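Local coordinates for GH3 beta-N-acetylglucosaminidase (Paenibacillaceae, PDB 6K5J), which hydrolyses beta-linked terminal N-acetylglucosamine residues, as a beta-N-acetylglucosaminidase of glycoside hydrolase family 3, at residues 44-49 against 64-69. Residues are numbered along the deposited sequence; the frame is centred on the assembly and turned at random.
Sequences GGIIYF and AELQQI. With NAG (2-acetamido-2-deoxy-beta-D-glucopyranose), chain B.
Leu66 of helix 56-72 reaches Ile46 and Tyr48 of 44-49 with a single methyl, CD1. The apolar contacts are few. Leu66 CD1 lies 4.1 Å from Ile46 CG2, the branch methyl held anti to the backbone N while CG1 sits beside that N (chi1 -61°). Leu66 CD1 comes at the edge of the Tyr48 ring, level with the ring, 3.9 Å from Tyr48 CE1 and 3.5 Å from Tyr48 OH; it does not cover a face. The Tyr48 and Leu66 side chains run in opposing senses to meet, and all three residues are buried. Leu66 also touches Ile38 of helix 32-39, and the Tyr48 side chain also touches Val59, Leu62 and Ile80. This is the strand-to-helix layer of a beta-alpha-beta unit (strand 45-47, helix 56-72, strand 79-81) in the TIM-barrel domain, with Ile46 facing the outer helix and Ile47 the barrel interior. No hydrogen bond joins the two segments, whose nearest CA atoms, those of Ile46 and Leu66, are 8.7 Å apart. The Tyr48 hydroxyl is instead hydrogen-bonded to Ser63 OG, one residue before 64-69 on the same helix. On the sugar side, Ile47 CD1 lies 4.0 Å from NAG C6, and Phe49 brings its ring edge to NAG O6, 3.4 Å from Phe49 CE2. Among the residues hydrogen-bonded to the sugar are Asp83, Arg152, Lys182, His183 and Asp268.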
loop_
_atom_site.group_PDB
_atom_site.type_symbol
_atom_site.label_atom_id
_atom_site.label_comp_id
_atom_site.label_asym_id
_atom_site.label_seq_id
_atom_site.Cartn_x
_atom_site.Cartn_y
_atom_site.Cartn_z
ATOM N N GLY A 44 20.211 -0.612 10.786
ATOM C CA GLY A 44 19.856 0.793 10.705
ATOM C C GLY A 44 18.370 1.036 10.839
ATOM O O GLY A 44 17.944 2.147 11.177
ATOM N N GLY A 45 17.565 0.006 10.591
ATOM C CA GLY A 45 16.126 0.196 10.537
ATOM C C GLY A 45 15.356 -1.057 10.897
ATOM O O GLY A 45 15.865 -2.180 10.811
ATOM N N ILE A 46 14.099 -0.833 11.287
ATOM C CA ILE A 46 13.120 -1.868 11.597
ATOM C C ILE A 46 11.883 -1.596 10.755
ATOM O O ILE A 46 11.473 -0.441 10.619
ATOM C CB ILE A 46 12.745 -1.864 13.096
ATOM C CG1 ILE A 46 13.965 -2.149 13.970
ATOM C CG2 ILE A 46 11.589 -2.851 13.387
ATOM C CD1 ILE A 46 14.451 -3.603 13.883
ATOM N N ILE A 47 11.289 -2.641 10.182
ATOM C CA ILE A 47 9.989 -2.531 9.523
ATOM C C ILE A 47 8.968 -3.340 10.318
ATOM O O ILE A 47 9.231 -4.491 10.696
ATOM C CB ILE A 47 10.039 -2.990 8.050
ATOM C CG1 ILE A 47 8.625 -2.943 7.442
ATOM C CG2 ILE A 47 10.675 -4.383 7.919
ATOM C CD1 ILE A 47 8.579 -3.024 5.926
ATOM N N TYR A 48 7.806 -2.736 10.570
ATOM C CA TYR A 48 6.696 -3.378 11.267
ATOM C C TYR A 48 5.743 -4.052 10.278
ATOM O O TYR A 48 5.484 -3.531 9.186
ATOM C CB TYR A 48 5.889 -2.355 12.069
ATOM C CG TYR A 48 6.522 -1.798 13.330
ATOM C CD1 TYR A 48 7.467 -2.522 14.057
ATOM C CD2 TYR A 48 6.134 -0.548 13.816
ATOM C CE1 TYR A 48 8.016 -2.007 15.237
ATOM C CE2 TYR A 48 6.676 -0.029 14.985
ATOM C CZ TYR A 48 7.621 -0.760 15.684
ATOM O OH TYR A 48 8.151 -0.248 16.845
ATOM N N PHE A 49 5.179 -5.185 10.701
ATOM C CA PHE A 49 4.033 -5.817 10.047
ATOM C C PHE A 49 2.913 -6.014 11.069
ATOM O O PHE A 49 3.049 -5.641 12.231
ATOM C CB PHE A 49 4.459 -7.123 9.365
ATOM C CG PHE A 49 5.334 -6.881 8.166
ATOM C CD1 PHE A 49 6.703 -6.700 8.324
ATOM C CD2 PHE A 49 4.779 -6.734 6.903
ATOM C CE1 PHE A 49 7.518 -6.426 7.231
ATOM C CE2 PHE A 49 5.583 -6.457 5.798
ATOM C CZ PHE A 49 6.956 -6.306 5.966
ATOM N N ALA A 64 9.497 2.813 21.341
ATOM C CA ALA A 64 10.385 3.409 22.334
ATOM C C ALA A 64 11.373 2.381 22.874
ATOM O O ALA A 64 12.534 2.712 23.152
ATOM C CB ALA A 64 9.562 4.021 23.469
ATOM N N GLU A 65 10.923 1.128 23.031
ATOM C CA GLU A 65 11.806 0.058 23.485
ATOM C C GLU A 65 12.918 -0.196 22.482
ATOM O O GLU A 65 14.090 -0.313 22.859
ATOM C CB GLU A 65 11.011 -1.234 23.729
ATOM C CG GLU A 65 11.886 -2.388 24.260
ATOM C CD GLU A 65 11.153 -3.721 24.381
ATOM O OE1 GLU A 65 10.111 -3.905 23.714
ATOM O OE2 GLU A 65 11.627 -4.596 25.145
ATOM N N LEU A 66 12.571 -0.298 21.194
ATOM C CA LEU A 66 13.597 -0.516 20.180
ATOM C C LEU A 66 14.619 0.616 20.177
ATOM O O LEU A 66 15.824 0.373 20.057
ATOM C CB LEU A 66 12.952 -0.666 18.795
ATOM C CG LEU A 66 12.097 -1.927 18.601
ATOM C CD1 LEU A 66 11.254 -1.845 17.316
ATOM C CD2 LEU A 66 12.960 -3.208 18.600
ATOM N N GLN A 67 14.154 1.860 20.291
ATOM C CA GLN A 67 15.078 2.987 20.326
ATOM C C GLN A 67 15.939 2.959 21.582
ATOM O O GLN A 67 17.122 3.323 21.543
ATOM C CB GLN A 67 14.297 4.297 20.229
ATOM C CG GLN A 67 13.517 4.435 18.921
ATOM C CD GLN A 67 14.384 4.760 17.735
ATOM O OE1 GLN A 67 15.625 4.680 17.793
ATOM N NE2 GLN A 67 13.738 5.116 16.626
ATOM N N GLN A 68 15.364 2.524 22.700
ATOM C CA GLN A 68 16.135 2.422 23.934
ATOM C C GLN A 68 17.212 1.354 23.824
ATOM O O GLN A 68 18.331 1.542 24.310
ATOM C CB GLN A 68 15.195 2.126 25.100
ATOM C CG GLN A 68 15.883 1.942 26.438
ATOM C CD GLN A 68 14.883 1.629 27.533
ATOM O OE1 GLN A 68 13.742 1.245 27.251
ATOM N NE2 GLN A 68 15.299 1.785 28.785
ATOM N N ILE A 69 16.886 0.224 23.191
ATOM C CA ILE A 69 17.872 -0.833 22.981
ATOM C C ILE A 69 19.033 -0.311 22.152
ATOM O O ILE A 69 20.204 -0.601 22.439
ATOM C CB ILE A 69 17.205 -2.057 22.322
ATOM C CG1 ILE A 69 16.288 -2.765 23.328
ATOM C CG2 ILE A 69 18.246 -3.023 21.751
ATOM C CD1 ILE A 69 15.310 -3.773 22.696
HETATM C C1 NAG B . 6.844 -5.619 -1.087
HETATM C C2 NAG B . 5.906 -4.546 -1.696
HETATM C C3 NAG B . 6.233 -3.144 -1.152
HETATM C C4 NAG B . 6.358 -3.150 0.365
HETATM C C5 NAG B . 7.374 -4.202 0.777
HETATM C C6 NAG B . 7.582 -4.302 2.271
HETATM C C7 NAG B . 4.975 -4.582 -3.983
HETATM C C8 NAG B . 5.307 -4.567 -5.450
HETATM N N2 NAG B . 6.019 -4.560 -3.149
HETATM O O1 NAG B . 6.316 -6.869 -1.382
HETATM O O3 NAG B . 5.218 -2.223 -1.541
HETATM O O4 NAG B . 6.775 -1.872 0.831
HETATM O O5 NAG B . 6.896 -5.477 0.338
HETATM O O6 NAG B . 6.443 -4.855 2.919
HETATM O O7 NAG B . 3.815 -4.589 -3.577
#